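Local coordinates for haemagglutinin I (Physarum polycephalum, PDB 3A5P), which is a lectin that probably agglutinates cells by binding carbohydrate through a minimal recognition domain of the legume lectin fold, at residues A[3-17]-A[24-36]. Sequence-based numbering, arbitrary orientation. Where two conformers were deposited one is given.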
# COMPACT_ATOMS: atom_id res chain seq x y z
N TRP A 3 10.21 -8.95 12.89
CA TRP A 3 9.39 -7.92 13.51
C TRP A 3 7.95 -8.03 13.04
O TRP A 3 7.66 -8.57 11.94
CB TRP A 3 9.94 -6.51 13.23
CG TRP A 3 10.26 -6.33 11.76
CD1 TRP A 3 11.42 -6.70 11.13
CD2 TRP A 3 9.41 -5.81 10.75
NE1 TRP A 3 11.34 -6.43 9.79
CE2 TRP A 3 10.12 -5.85 9.53
CE3 TRP A 3 8.10 -5.27 10.75
CZ2 TRP A 3 9.58 -5.43 8.32
CZ3 TRP A 3 7.57 -4.83 9.55
CH2 TRP A 3 8.31 -4.91 8.34
N SER A 4 7.06 -7.56 13.91
CA SER A 4 5.63 -7.49 13.62
C SER A 4 5.20 -6.02 13.62
O SER A 4 6.00 -5.14 13.99
CB SER A 4 4.84 -8.28 14.66
OG SER A 4 4.95 -7.66 15.94
N VAL A 5 3.96 -5.77 13.19
CA VAL A 5 3.38 -4.43 13.23
C VAL A 5 2.05 -4.51 14.01
O VAL A 5 1.18 -5.35 13.69
CB VAL A 5 3.12 -3.83 11.82
CG1 VAL A 5 2.51 -2.43 11.95
CG2 VAL A 5 4.42 -3.77 11.00
N GLN A 6 1.93 -3.66 15.03
CA GLN A 6 0.69 -3.54 15.82
C GLN A 6 0.01 -2.23 15.45
O GLN A 6 0.66 -1.22 15.27
CB GLN A 6 1.01 -3.52 17.31
CG GLN A 6 1.32 -4.89 17.87
CD GLN A 6 0.06 -5.71 18.04
OE1 GLN A 6 -0.95 -5.23 18.59
NE2 GLN A 6 0.09 -6.94 17.56
N ILE A 7 -1.31 -2.25 15.36
CA ILE A 7 -2.03 -1.02 15.01
C ILE A 7 -3.02 -0.67 16.12
O ILE A 7 -3.78 -1.53 16.60
CB ILE A 7 -2.70 -1.11 13.60
CG1 ILE A 7 -3.65 -2.31 13.53
CG2 ILE A 7 -1.63 -1.16 12.48
CD1 ILE A 7 -4.59 -2.32 12.32
N VAL A 8 -2.97 0.59 16.57
CA VAL A 8 -3.86 1.06 17.64
C VAL A 8 -4.69 2.17 17.02
O VAL A 8 -4.14 3.18 16.57
CB VAL A 8 -3.08 1.59 18.89
CG1 VAL A 8 -4.02 2.15 19.92
CG2 VAL A 8 -2.21 0.47 19.51
N ASP A 9 -6.01 1.95 16.98
CA ASP A 9 -6.93 2.88 16.35
C ASP A 9 -7.56 3.81 17.38
O ASP A 9 -8.59 3.48 17.99
CB ASP A 9 -8.00 2.09 15.60
CG ASP A 9 -9.00 2.98 14.85
OD1 ASP A 9 -8.80 4.21 14.77
OD2 ASP A 9 -9.99 2.43 14.33
N ASN A 10 -6.94 4.96 17.60
CA ASN A 10 -7.55 6.00 18.43
C ASN A 10 -8.11 7.14 17.59
O ASN A 10 -8.19 8.28 18.04
CB ASN A 10 -6.57 6.51 19.49
CG ASN A 10 -6.28 5.48 20.55
OD1 ASN A 10 -7.11 4.60 20.82
ND2 ASN A 10 -5.07 5.51 21.11
N ALA A 11 -8.49 6.80 16.36
CA ALA A 11 -8.88 7.82 15.39
C ALA A 11 -10.31 7.59 14.89
O ALA A 11 -10.82 8.36 14.07
CB ALA A 11 -7.90 7.84 14.23
N GLY A 12 -10.94 6.53 15.38
CA GLY A 12 -12.29 6.16 14.94
C GLY A 12 -12.28 5.72 13.49
O GLY A 12 -13.24 5.97 12.75
N LEU A 13 -11.18 5.10 13.06
CA LEU A 13 -11.05 4.74 11.67
C LEU A 13 -11.80 3.45 11.35
O LEU A 13 -12.25 3.27 10.22
CB LEU A 13 -9.57 4.62 11.27
CG LEU A 13 -8.85 5.96 11.03
CD1 LEU A 13 -7.33 5.72 11.04
CD2 LEU A 13 -9.31 6.63 9.72
N GLY A 14 -11.93 2.56 12.34
CA GLY A 14 -12.61 1.27 12.17
C GLY A 14 -12.08 0.45 11.01
O GLY A 14 -10.85 0.29 10.87
N ALA A 15 -12.99 -0.04 10.16
CA ALA A 15 -12.62 -0.93 9.05
C ALA A 15 -11.88 -0.20 7.94
O ALA A 15 -11.44 -0.84 6.99
CB ALA A 15 -13.85 -1.67 8.49
N ASN A 16 -11.74 1.12 8.04
CA ASN A 16 -10.92 1.88 7.09
C ASN A 16 -9.44 1.59 7.27
O ASN A 16 -8.65 1.82 6.35
CB ASN A 16 -11.14 3.39 7.20
CG ASN A 16 -12.52 3.81 6.69
OD1 ASN A 16 -13.00 3.28 5.69
ND2 ASN A 16 -13.15 4.76 7.37
N LEU A 17 -9.08 1.10 8.46
CA LEU A 17 -7.69 0.89 8.84
C LEU A 17 -7.39 -0.60 8.90
O LEU A 17 -8.11 -1.37 9.56
CB LEU A 17 -7.40 1.54 10.20
CG LEU A 17 -6.09 1.16 10.94
CD1 LEU A 17 -4.85 1.60 10.14
CD2 LEU A 17 -6.07 1.74 12.34
N ASN A 24 1.99 -11.59 11.32
CA ASN A 24 3.33 -12.19 11.18
C ASN A 24 4.43 -11.42 11.89
O ASN A 24 4.38 -10.19 12.01
CB ASN A 24 3.69 -12.29 9.69
CG ASN A 24 4.71 -13.38 9.37
OD1 ASN A 24 5.34 -13.99 10.26
ND2 ASN A 24 4.90 -13.63 8.07
N SER A 25 5.44 -12.17 12.35
CA SER A 25 6.70 -11.61 12.80
C SER A 25 7.76 -12.12 11.82
O SER A 25 8.10 -13.30 11.83
CB SER A 25 7.00 -12.01 14.24
OG SER A 25 6.05 -11.45 15.13
N SER A 26 8.26 -11.23 10.97
CA SER A 26 8.97 -11.64 9.77
C SER A 26 9.95 -10.57 9.30
O SER A 26 10.12 -9.55 9.96
CB SER A 26 7.90 -11.90 8.67
OG SER A 26 8.47 -12.31 7.43
N THR A 27 10.58 -10.83 8.15
CA THR A 27 11.41 -9.84 7.44
C THR A 27 10.66 -9.13 6.30
O THR A 27 11.12 -8.09 5.83
CB THR A 27 12.59 -10.55 6.75
OG1 THR A 27 12.07 -11.57 5.89
CG2 THR A 27 13.49 -11.20 7.78
N VAL A 28 9.52 -9.69 5.88
CA VAL A 28 8.83 -9.27 4.64
C VAL A 28 8.19 -7.89 4.83
O VAL A 28 7.91 -7.49 5.98
CB VAL A 28 7.76 -10.30 4.16
CG1 VAL A 28 8.38 -11.70 3.92
CG2 VAL A 28 6.59 -10.42 5.15
N PRO A 29 7.98 -7.14 3.73
CA PRO A 29 7.26 -5.87 3.87
C PRO A 29 5.85 -6.02 4.46
O PRO A 29 5.17 -7.03 4.23
CB PRO A 29 7.19 -5.34 2.43
CG PRO A 29 8.45 -5.95 1.77
CD PRO A 29 8.43 -7.36 2.33
N ARG A 30 5.45 -5.01 5.23
CA ARG A 30 4.10 -4.92 5.77
C ARG A 30 3.51 -3.56 5.42
O ARG A 30 4.23 -2.55 5.36
CB ARG A 30 4.13 -5.09 7.30
CG ARG A 30 3.60 -6.43 7.83
CD ARG A 30 4.32 -7.64 7.25
NE ARG A 30 5.73 -7.72 7.62
CZ ARG A 30 6.19 -8.17 8.79
NH1 ARG A 30 5.34 -8.51 9.75
NH2 ARG A 30 7.50 -8.25 9.03
N TYR A 31 2.20 -3.52 5.21
CA TYR A 31 1.56 -2.33 4.64
C TYR A 31 0.41 -1.97 5.55
O TYR A 31 -0.49 -2.80 5.77
CB TYR A 31 1.07 -2.64 3.22
CG TYR A 31 2.19 -3.06 2.28
CD1 TYR A 31 2.92 -2.10 1.57
CD2 TYR A 31 2.54 -4.39 2.13
CE1 TYR A 31 3.95 -2.46 0.73
CE2 TYR A 31 3.60 -4.78 1.28
CZ TYR A 31 4.29 -3.80 0.58
OH TYR A 31 5.32 -4.16 -0.25
N VAL A 32 0.45 -0.77 6.12
CA VAL A 32 -0.69 -0.28 6.88
C VAL A 32 -1.50 0.65 5.98
O VAL A 32 -0.98 1.67 5.49
CB VAL A 32 -0.29 0.44 8.20
CG1 VAL A 32 -1.53 0.99 8.90
CG2 VAL A 32 0.40 -0.54 9.13
N THR A 33 -2.76 0.28 5.77
CA THR A 33 -3.61 0.95 4.81
C THR A 33 -4.74 1.69 5.52
O THR A 33 -5.28 1.19 6.49
CB THR A 33 -4.21 -0.04 3.78
OG1 THR A 33 -4.99 -1.05 4.47
CG2 THR A 33 -3.08 -0.68 2.93
N VAL A 34 -5.05 2.89 5.03
CA VAL A 34 -6.18 3.69 5.56
C VAL A 34 -6.89 4.24 4.34
O VAL A 34 -6.27 4.95 3.51
CB VAL A 34 -5.70 4.88 6.46
CG1 VAL A 34 -6.93 5.65 7.02
CG2 VAL A 34 -4.80 4.41 7.59
N THR A 35 -8.17 3.91 4.21
CA THR A 35 -8.93 4.28 3.03
C THR A 35 -8.82 5.77 2.77
O THR A 35 -9.07 6.58 3.69
CB THR A 35 -10.39 3.89 3.22
OG1 THR A 35 -10.50 2.46 3.28
CG2 THR A 35 -11.25 4.46 2.07
N GLY A 36 -8.42 6.13 1.55
CA GLY A 36 -8.33 7.52 1.13
C GLY A 36 -6.90 8.03 1.16
O GLY A 36 -6.60 9.11 0.62
O HOH W 1 7.07 -9.45 16.88
O HOH W 2 2.29 -7.99 12.20
O HOH W 3 -7.64 -0.33 4.98
O HOH W 4 -12.95 1.48 3.40
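Arg30 and Trp3 meet flat against each other in the interior: the guanidinium lies over one face of the indole with the planes 24° apart, and CZ of Arg30 stands 4.0 Å from the centroid of the six-membered ring of Trp3, a cation-pi stack. Bends at chi2 and chi3 fold the arginine chain back, so that the same group also grips the backbone of its stacking partner end-on, NH1 and NH2 both donating to Trp3 O, the shorter bond being NH2 to Trp3 O at 2.9 Å. NE of Arg30 donates to Val28 O, 2.7 Å away in the guanidinium plane, which fixes the rotation of the group. The probably charged group is thus met in its own plane by the carbonyls of Trp3 and Val28, while Glu44 accepts from the indole NE1.

Backbone pairing closes the contact at both ends. Trp3 and Ser26 form a single antiparallel bridge of two bonds, and Ser26 N brings the donors on Trp3 O to three. At the far end Thr35 N donates to Asn16 O (3.0 Å), beside the pairing of Leu17 with Val34. One water joins Ser4 OG to Ser25 OG; another links Asn16 OD1 with Thr35 OG1.

Between these ends the packing is aliphatic. Val32 CG2 lies 4.0 Å from Val5 CG1, Val32 CG1 meets Leu17 CD1 at 3.6 Å, and Leu13 crosses Val34 at about a right angle, CD2 to CG1. The axes of strands 3-10 and 30-34 approach to 8.7 Å and run nearly parallel, at 8°; the strands belong to different sheets, whose facing side chains, with Phe42 and Phe80, build the core of a beta sandwich, as in the legume lectin fold.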